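Local coordinates for alpha-actinin-like protein 1 (Schizosaccharomyces pombe, PDB 5BVR) that binds actin filaments and takes part in actin-ring formation, cytokinesis and septation, this chain being its actin-binding domain of two calponin-homology domains, at residues T110-R114 with F115-D119; R202-V206 with E207-D211; D213-E217 with R218-T222. One frame throughout, in Å; residues are numbered along the deposited sequence.

Contact 1 (T110-R114 with F115-D119); sequences TLILR and FTIAD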
loop_
_atom_site.group_PDB
_atom_site.type_symbol
_atom_site.label_atom_id
_atom_site.label_comp_id
_atom_site.label_asym_id
_atom_site.label_seq_id
_atom_site.Cartn_x
_atom_site.Cartn_y
_atom_site.Cartn_z
ATOM N N THR A 110 -10.103 -0.044 0.221
ATOM C CA THR A 110 -10.839 1.184 0.008
ATOM C C THR A 110 -10.064 2.384 0.580
ATOM O O THR A 110 -10.004 3.445 -0.046
ATOM C CB THR A 110 -12.243 1.063 0.637
ATOM O OG1 THR A 110 -12.985 0.097 -0.118
ATOM C CG2 THR A 110 -12.999 2.379 0.563
ATOM N N LEU A 111 -9.450 2.181 1.746
ATOM C CA LEU A 111 -8.669 3.227 2.406
ATOM C C LEU A 111 -7.356 3.497 1.667
ATOM O O LEU A 111 -6.975 4.635 1.501
ATOM C CB LEU A 111 -8.404 2.869 3.869
ATOM C CG LEU A 111 -9.660 2.636 4.733
ATOM C CD1 LEU A 111 -9.241 2.318 6.148
ATOM C CD2 LEU A 111 -10.563 3.843 4.712
ATOM N N ILE A 112 -6.692 2.443 1.190
ATOM C CA ILE A 112 -5.468 2.629 0.411
ATOM C C ILE A 112 -5.816 3.404 -0.847
ATOM O O ILE A 112 -5.132 4.357 -1.239
ATOM C CB ILE A 112 -4.815 1.255 0.099
ATOM C CG1 ILE A 112 -4.247 0.664 1.377
ATOM C CG2 ILE A 112 -3.672 1.422 -0.919
ATOM C CD1 ILE A 112 -3.851 -0.814 1.253
ATOM N N LEU A 113 -6.896 3.021 -1.494
ATOM C CA LEU A 113 -7.253 3.664 -2.754
ATOM C C LEU A 113 -7.538 5.139 -2.532
ATOM O O LEU A 113 -7.062 5.993 -3.275
ATOM C CB LEU A 113 -8.467 2.968 -3.368
ATOM C CG LEU A 113 -8.909 3.528 -4.724
ATOM C CD1 LEU A 113 -7.764 3.501 -5.743
ATOM C CD2 LEU A 113 -10.106 2.728 -5.228
ATOM N N ARG A 114 -8.248 5.456 -1.453
ATOM C CA ARG A 114 -8.647 6.828 -1.251
ATOM C C ARG A 114 -7.489 7.677 -0.752
ATOM O O ARG A 114 -7.285 8.804 -1.214
ATOM C CB ARG A 114 -9.794 6.907 -0.250
ATOM C CG ARG A 114 -10.159 8.307 0.187
ATOM C CD ARG A 114 -10.619 9.220 -0.929
ATOM N NE ARG A 114 -11.141 10.451 -0.347
ATOM C CZ ARG A 114 -10.383 11.455 0.084
ATOM N NH1 ARG A 114 -9.058 11.400 -0.026
ATOM N NH2 ARG A 114 -10.952 12.525 0.619
ATOM N N PHE A 115 -6.723 7.144 0.190
ATOM C CA PHE A 115 -5.764 7.977 0.908
ATOM C C PHE A 115 -4.332 7.877 0.401
ATOM O O PHE A 115 -3.476 8.683 0.757
ATOM C CB PHE A 115 -5.847 7.702 2.412
ATOM C CG PHE A 115 -7.138 8.145 3.016
ATOM C CD1 PHE A 115 -7.376 9.500 3.219
ATOM C CD2 PHE A 115 -8.122 7.233 3.328
ATOM C CE1 PHE A 115 -8.585 9.923 3.744
ATOM C CE2 PHE A 115 -9.328 7.647 3.859
ATOM C CZ PHE A 115 -9.553 9.006 4.079
ATOM N N THR A 116 -4.063 6.896 -0.445
ATOM C CA THR A 116 -2.736 6.726 -1.017
ATOM C C THR A 116 -2.717 6.881 -2.530
ATOM O O THR A 116 -1.724 7.292 -3.083
ATOM C CB THR A 116 -2.174 5.336 -0.639
ATOM O OG1 THR A 116 -1.944 5.286 0.776
ATOM C CG2 THR A 116 -0.890 5.000 -1.349
ATOM N N ILE A 117 -3.787 6.502 -3.207
ATOM C CA ILE A 117 -3.767 6.486 -4.655
ATOM C C ILE A 117 -4.597 7.579 -5.306
ATOM O O ILE A 117 -4.205 8.106 -6.312
ATOM C CB ILE A 117 -4.146 5.095 -5.150
ATOM C CG1 ILE A 117 -2.987 4.147 -4.784
ATOM C CG2 ILE A 117 -4.403 5.071 -6.659
ATOM C CD1 ILE A 117 -3.237 2.735 -5.054
ATOM N N ALA A 118 -5.727 7.946 -4.708
ATOM C CA ALA A 118 -6.635 8.868 -5.385
ATOM C C ALA A 118 -5.992 10.207 -5.773
ATOM O O ALA A 118 -6.320 10.754 -6.821
ATOM C CB ALA A 118 -7.861 9.115 -4.526
ATOM N N ASP A 119 -5.090 10.722 -4.940
ATOM C CA ASP A 119 -4.496 12.045 -5.182
ATOM C C ASP A 119 -3.303 11.997 -6.140
ATOM O O ASP A 119 -2.764 13.040 -6.526
ATOM C CB ASP A 119 -4.048 12.689 -3.869
ATOM C CG ASP A 119 -2.706 12.178 -3.412
ATOM O OD1 ASP A 119 -2.666 11.084 -2.811
ATOM O OD2 ASP A 119 -1.687 12.858 -3.667
HETATM O O HOH W 1 -4.823 9.898 -2.170
#
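Phe115 N gives a hydrogen bond to Leu111 O at 2.8 Å, and Thr116 N bonds to Ile112 O at 2.9 Å, before the backbone widens. This is the C-terminal end of helix 101-117, the last helix of the first calponin-homology domain, and a pi-type turn runs through residues 115-117. Ile117 N is shared weakly between Ile112 O and Leu113 O. Ala118 N makes a weak bond to Leu113 O, five residues back.

Arg114 lies over one face of the Phe115 ring. Its CG sits 3.8 Å from the ring centroid, almost on the normal, as a CH-pi contact. Arg114 CG is anti to the backbone N (chi1 172°) and the side chain bends at chi2. This folds the guanidinium back so that Phe115 CE1 lies over one of its faces, toward the rim, and Arg114 NH1 is 4.1 Å from Phe115 CE1; the planes are 27° apart. Leu111 runs alongside Phe115, and both side chains also touch Ile52 of helix 43-53. Leu113 CD1 meets Ile117 CG2 at 3.8 Å. Thr116 O accepts a hydrogen bond from His229 NE2 of helix 217-234. One water closes the turn: it donates to Arg114 O and to Asp119 OD1, and accepts from Asp119 N at 2.9 Å.

Contact 2 (R202-V206 with E207-D211); sequences RLIEV and EDVCD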
loop_
_atom_site.group_PDB
_atom_site.type_symbol
_atom_site.label_atom_id
_atom_site.label_comp_id
_atom_site.label_asym_id
_atom_site.label_seq_id
_atom_site.Cartn_x
_atom_site.Cartn_y
_atom_site.Cartn_z
ATOM N N ARG A 202 9.383 -1.485 2.795
ATOM C CA ARG A 202 9.333 -2.760 2.101
ATOM C C ARG A 202 7.981 -3.429 2.323
ATOM O O ARG A 202 7.851 -4.305 3.188
ATOM C CB ARG A 202 10.448 -3.650 2.624
ATOM C CG ARG A 202 10.521 -5.015 1.983
ATOM C CD ARG A 202 11.542 -5.861 2.702
ATOM N NE ARG A 202 12.868 -5.291 2.514
ATOM C CZ ARG A 202 13.686 -5.616 1.520
ATOM N NH1 ARG A 202 13.339 -6.531 0.626
ATOM N NH2 ARG A 202 14.864 -5.029 1.429
ATOM N N LEU A 203 6.980 -3.025 1.557
ATOM C CA LEU A 203 5.631 -3.529 1.754
ATOM C C LEU A 203 5.397 -4.923 1.183
ATOM O O LEU A 203 4.413 -5.552 1.560
ATOM C CB LEU A 203 4.589 -2.569 1.158
ATOM C CG LEU A 203 4.622 -1.151 1.735
ATOM C CD1 LEU A 203 3.455 -0.352 1.185
ATOM C CD2 LEU A 203 4.580 -1.108 3.281
ATOM N N ILE A 204 6.245 -5.359 0.245
ATOM C CA ILE A 204 6.113 -6.676 -0.380
ATOM C C ILE A 204 7.441 -7.402 -0.343
ATOM O O ILE A 204 8.499 -6.790 -0.400
ATOM C CB ILE A 204 5.578 -6.591 -1.825
ATOM C CG1 ILE A 204 6.503 -5.768 -2.721
ATOM C CG2 ILE A 204 4.195 -6.032 -1.831
ATOM C CD1 ILE A 204 6.029 -5.682 -4.166
ATOM N N GLU A 205 7.373 -8.721 -0.224
ATOM C CA GLU A 205 8.570 -9.538 -0.222
ATOM C C GLU A 205 8.931 -9.856 -1.668
ATOM O O GLU A 205 8.057 -9.894 -2.555
ATOM C CB GLU A 205 8.330 -10.852 0.520
ATOM C CG GLU A 205 7.716 -10.728 1.918
ATOM C CD GLU A 205 8.716 -10.312 2.959
ATOM O OE1 GLU A 205 9.868 -10.001 2.588
ATOM O OE2 GLU A 205 8.348 -10.306 4.158
ATOM N N VAL A 206 10.217 -10.073 -1.909
ATOM C CA VAL A 206 10.660 -10.441 -3.240
ATOM C C VAL A 206 9.855 -11.644 -3.762
ATOM O O VAL A 206 9.377 -11.636 -4.912
ATOM C CB VAL A 206 12.175 -10.741 -3.236
ATOM C CG1 VAL A 206 12.612 -11.435 -4.527
ATOM C CG2 VAL A 206 12.946 -9.438 -3.000
ATOM N N GLU A 207 9.689 -12.672 -2.929
ATOM C CA GLU A 207 9.007 -13.886 -3.366
ATOM C C GLU A 207 7.528 -13.657 -3.649
ATOM O O GLU A 207 6.873 -14.483 -4.284
ATOM C CB GLU A 207 9.250 -15.035 -2.376
ATOM C CG GLU A 207 8.780 -14.781 -0.949
ATOM C CD GLU A 207 9.829 -14.116 -0.044
ATOM O OE1 GLU A 207 10.756 -13.437 -0.548
ATOM O OE2 GLU A 207 9.719 -14.281 1.195
ATOM N N ASP A 208 6.987 -12.520 -3.197
ATOM C CA ASP A 208 5.573 -12.254 -3.425
ATOM C C ASP A 208 5.299 -11.824 -4.877
ATOM O O ASP A 208 4.162 -11.858 -5.326
ATOM C CB ASP A 208 5.044 -11.162 -2.486
ATOM C CG ASP A 208 5.082 -11.555 -1.014
ATOM O OD1 ASP A 208 5.027 -12.763 -0.724
ATOM O OD2 ASP A 208 5.141 -10.627 -0.161
ATOM N N VAL A 209 6.329 -11.405 -5.600
ATOM C CA VAL A 209 6.138 -10.851 -6.947
ATOM C C VAL A 209 7.129 -11.412 -7.981
ATOM O O VAL A 209 6.763 -11.540 -9.155
ATOM C CB VAL A 209 6.162 -9.294 -6.927
ATOM C CG1 VAL A 209 7.243 -8.801 -6.047
ATOM C CG2 VAL A 209 6.285 -8.661 -8.327
ATOM N N CYS A 210 8.333 -11.793 -7.558
ATOM C CA CYS A 210 9.356 -12.247 -8.519
ATOM C C CYS A 210 8.930 -13.550 -9.202
ATOM O O CYS A 210 8.703 -14.579 -8.562
ATOM C CB CYS A 210 10.693 -12.442 -7.819
ATOM S SG CYS A 210 11.999 -12.941 -8.942
ATOM N N ASP A 211 8.807 -13.468 -10.524
ATOM C CA ASP A 211 8.417 -14.590 -11.348
ATOM C C ASP A 211 7.148 -15.300 -10.863
ATOM O O ASP A 211 7.006 -16.522 -10.967
ATOM C CB ASP A 211 9.579 -15.570 -11.451
ATOM C CG ASP A 211 10.767 -15.002 -12.201
ATOM O OD1 ASP A 211 10.571 -14.135 -13.085
ATOM O OD2 ASP A 211 11.894 -15.440 -11.889
HETATM O O HOH W 2 3.775 -8.740 1.396
#
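Glu205 and Asp208 are joined by two hydrogen bonds that run in opposite directions. Glu205 N donates to Asp208 OD2 at 2.9 Å. The N-H comes from above the carboxylate plane, 47° out of it. In return Asp208 N donates to Glu205 O at 2.9 Å. The Asp208 CG is anti to its own carbonyl carbon (chi1 -64°), which turns the carboxylate back along Glu205, so that OD2 also lies against Glu205 CB and CG.

Both oxygens of the buried Asp208 carboxylate are used. OD2 accepts a second hydrogen bond, from a water at 2.8 Å, and that water also donates to Leu203 O. Lys18 NZ and Thr15 OG1 make weak hydrogen bonds to Leu203 O as well. Asp208 OD1 forms a salt bridge with Arg14 of helix 11-25. Such a pairing would favour the charged form of Asp208.

The bond from Glu205 N to the side chain three residues on resembles one half of a capping box, at the start of the short, weakly bonded helix 206-209 in the second calponin-homology domain. Because Arg14 belongs to the first domain, the same aspartate links the two domains.

Further along, Val206 O accepts twice. Val209 N reaches it at 3.1 Å from above the carbonyl plane. Cys210 N reaches it at 2.8 Å, nearly in line with the C=O bond.

Two like charges come close: Glu205 OE1 and Glu207 OE2 are 4.5 Å apart, which probably costs some energy. Lys18 makes a long, weak ion pair with Glu205 OE2.

The Ile204 and Val209 side chains cross, with CD1 of Ile204 3.8 Å from CG1 of Val209. Val206 CG1 rests against Cys210 CB, and Val206 also touches Gln188 of helix 183-198.

Contact 3 (D213-E217 with R218-T222); sequences DRPDE and RSIMT. With ZN (zinc ion), chain C.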
loop_
_atom_site.group_PDB
_atom_site.type_symbol
_atom_site.label_atom_id
_atom_site.label_comp_id
_atom_site.label_asym_id
_atom_site.label_seq_id
_atom_site.Cartn_x
_atom_site.Cartn_y
_atom_site.Cartn_z
ATOM N N ASP A 213 3.296 -15.987 -11.485
ATOM C CA ASP A 213 2.418 -16.063 -12.626
ATOM C C ASP A 213 1.217 -15.140 -12.475
ATOM O O ASP A 213 0.864 -14.440 -13.399
ATOM C CB ASP A 213 1.980 -17.532 -12.764
ATOM C CG ASP A 213 1.062 -17.783 -13.930
ATOM O OD1 ASP A 213 1.370 -17.359 -15.055
ATOM O OD2 ASP A 213 0.029 -18.449 -13.712
ATOM N N ARG A 214 0.594 -15.120 -11.291
ATOM C CA ARG A 214 -0.571 -14.258 -11.060
ATOM C C ARG A 214 -0.372 -13.414 -9.799
ATOM O O ARG A 214 -0.924 -13.705 -8.740
ATOM C CB ARG A 214 -1.840 -15.105 -10.925
ATOM C CG ARG A 214 -2.162 -15.947 -12.145
ATOM C CD ARG A 214 -3.445 -16.743 -11.929
ATOM N NE ARG A 214 -3.474 -17.974 -12.716
ATOM C CZ ARG A 214 -4.062 -18.108 -13.903
ATOM N NH1 ARG A 214 -4.690 -17.083 -14.470
ATOM N NH2 ARG A 214 -4.024 -19.283 -14.521
ATOM N N PRO A 215 0.433 -12.370 -9.899
ATOM C CA PRO A 215 0.749 -11.561 -8.716
ATOM C C PRO A 215 -0.449 -10.717 -8.293
ATOM O O PRO A 215 -1.343 -10.428 -9.092
ATOM C CB PRO A 215 1.885 -10.663 -9.197
ATOM C CG PRO A 215 1.659 -10.547 -10.645
ATOM C CD PRO A 215 1.067 -11.839 -11.112
ATOM N N ASP A 216 -0.453 -10.325 -7.024
ATOM C CA ASP A 216 -1.579 -9.587 -6.476
ATOM C C ASP A 216 -1.512 -8.114 -6.865
ATOM O O ASP A 216 -0.656 -7.367 -6.387
ATOM C CB ASP A 216 -1.687 -9.727 -4.955
ATOM C CG ASP A 216 -2.959 -9.124 -4.439
ATOM O OD1 ASP A 216 -4.031 -9.655 -4.793
ATOM O OD2 ASP A 216 -2.909 -8.086 -3.734
ATOM N N GLU A 217 -2.481 -7.696 -7.674
ATOM C CA GLU A 217 -2.534 -6.350 -8.211
ATOM C C GLU A 217 -2.588 -5.286 -7.122
ATOM O O GLU A 217 -1.845 -4.307 -7.180
ATOM C CB GLU A 217 -3.749 -6.202 -9.117
ATOM C CG GLU A 217 -3.754 -4.870 -9.870
ATOM C CD GLU A 217 -4.938 -4.680 -10.776
ATOM O OE1 GLU A 217 -5.955 -5.396 -10.641
ATOM O OE2 GLU A 217 -4.850 -3.784 -11.629
ATOM N N ARG A 218 -3.483 -5.441 -6.158
ATOM C CA ARG A 218 -3.622 -4.407 -5.136
ATOM C C ARG A 218 -2.356 -4.259 -4.307
ATOM O O ARG A 218 -1.988 -3.151 -3.950
ATOM C CB ARG A 218 -4.818 -4.728 -4.255
ATOM C CG ARG A 218 -6.130 -4.586 -5.009
ATOM C CD ARG A 218 -7.369 -5.019 -4.212
ATOM N NE ARG A 218 -8.567 -4.714 -4.985
ATOM C CZ ARG A 218 -9.814 -4.798 -4.527
ATOM N NH1 ARG A 218 -10.060 -5.187 -3.279
ATOM N NH2 ARG A 218 -10.820 -4.470 -5.328
ATOM N N SER A 219 -1.682 -5.362 -3.994
ATOM C CA SER A 219 -0.430 -5.301 -3.280
ATOM C C SER A 219 0.638 -4.525 -4.066
ATOM O O SER A 219 1.362 -3.680 -3.532
ATOM C CB SER A 219 0.069 -6.699 -2.946
ATOM O OG SER A 219 -0.853 -7.367 -2.121
ATOM N N ILE A 220 0.772 -4.848 -5.340
ATOM C CA ILE A 220 1.740 -4.174 -6.180
ATOM C C ILE A 220 1.417 -2.689 -6.245
ATOM O O ILE A 220 2.308 -1.847 -6.085
ATOM C CB ILE A 220 1.873 -4.831 -7.579
ATOM C CG1 ILE A 220 2.569 -6.179 -7.418
ATOM C CG2 ILE A 220 2.612 -3.921 -8.549
ATOM C CD1 ILE A 220 2.515 -7.031 -8.671
ATOM N N MET A 221 0.159 -2.346 -6.501
ATOM C CA MET A 221 -0.236 -0.946 -6.546
ATOM C C MET A 221 0.111 -0.215 -5.253
ATOM O O MET A 221 0.581 0.920 -5.280
ATOM C CB MET A 221 -1.717 -0.817 -6.776
ATOM C CG MET A 221 -2.173 -1.194 -8.184
ATOM S SD MET A 221 -3.959 -1.067 -8.411
ATOM C CE MET A 221 -4.094 0.686 -8.093
ATOM N N THR A 222 -0.158 -0.850 -4.132
ATOM C CA THR A 222 0.121 -0.232 -2.839
ATOM C C THR A 222 1.604 0.117 -2.721
ATOM O O THR A 222 1.958 1.213 -2.241
ATOM C CB THR A 222 -0.297 -1.152 -1.677
ATOM O OG1 THR A 222 -1.695 -1.433 -1.791
ATOM C CG2 THR A 222 -0.052 -0.503 -0.311
HETATM ZN ZN ZN C . 0.202 -17.951 -16.455
HETATM O O HOH W 3 1.268 -17.141 -18.267
#
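Asp216 OD2 accepts two hydrogen bonds from Ser219, one from the side chain and one from the backbone. Ser219 OG donates at 2.7 Å, on the anti side of the carboxylate and close to its plane. Ser219 N donates at 3.0 Å from the opposite face. With Asp216 CG anti to the backbone N (chi1 -172°), the carboxylate swings over the first turn of the helix. Ser219 OG lies anti to its own carbonyl carbon, which aims it back at Asp216. Gln12 of helix 11-25 gives OD2 a further hydrogen bond.

Glu217 is extended and runs beside Met221, with CG 4.1 Å from SD. The Glu217 carboxylate goes on to a salt bridge with Lys128. Met221 bends only at chi3 (62°). Pro215 lies across Ile220, CB of Pro215 3.7 Å from CD1 of Ile220. Arg218 is stretched from CG to NE and makes a cation-pi contact with Trp109 of the first calponin-homology domain.

Thr222 OG1 and Thr222 N both donate to Arg218 O, from opposite faces of its carbonyl plane. Asp213 OD1 binds a zinc ion at 1.9 Å; a water also binds this zinc. Asp216 and Arg218 belong to another zinc site. Asp216 is the N-cap of helix 217-234, and its side-chain bond to Ser219 N is the classic N-cap bond.

The three contacts follow one another along the chain; none nests in or crosses another. Each closes turns of neighbouring residues, not a long loop. Contact 1 ends helix 101-117 of the first calponin-homology domain. Contact 2 forms the turn into helix 206-209 of the second, and contact 3 starts helix 217-234. Contacts 2 and 3 touch where Leu203 CD1 packs on Thr222 CG2, and where Val209 meets Ile220. Contact 3 reaches across to contact 1 through Ile112 with Thr222 and Ile117 with Met221, so helix 217-234 packs on helix 101-117. Contacts 1 and 2 do not touch; their nearest atoms are about 7 Å apart.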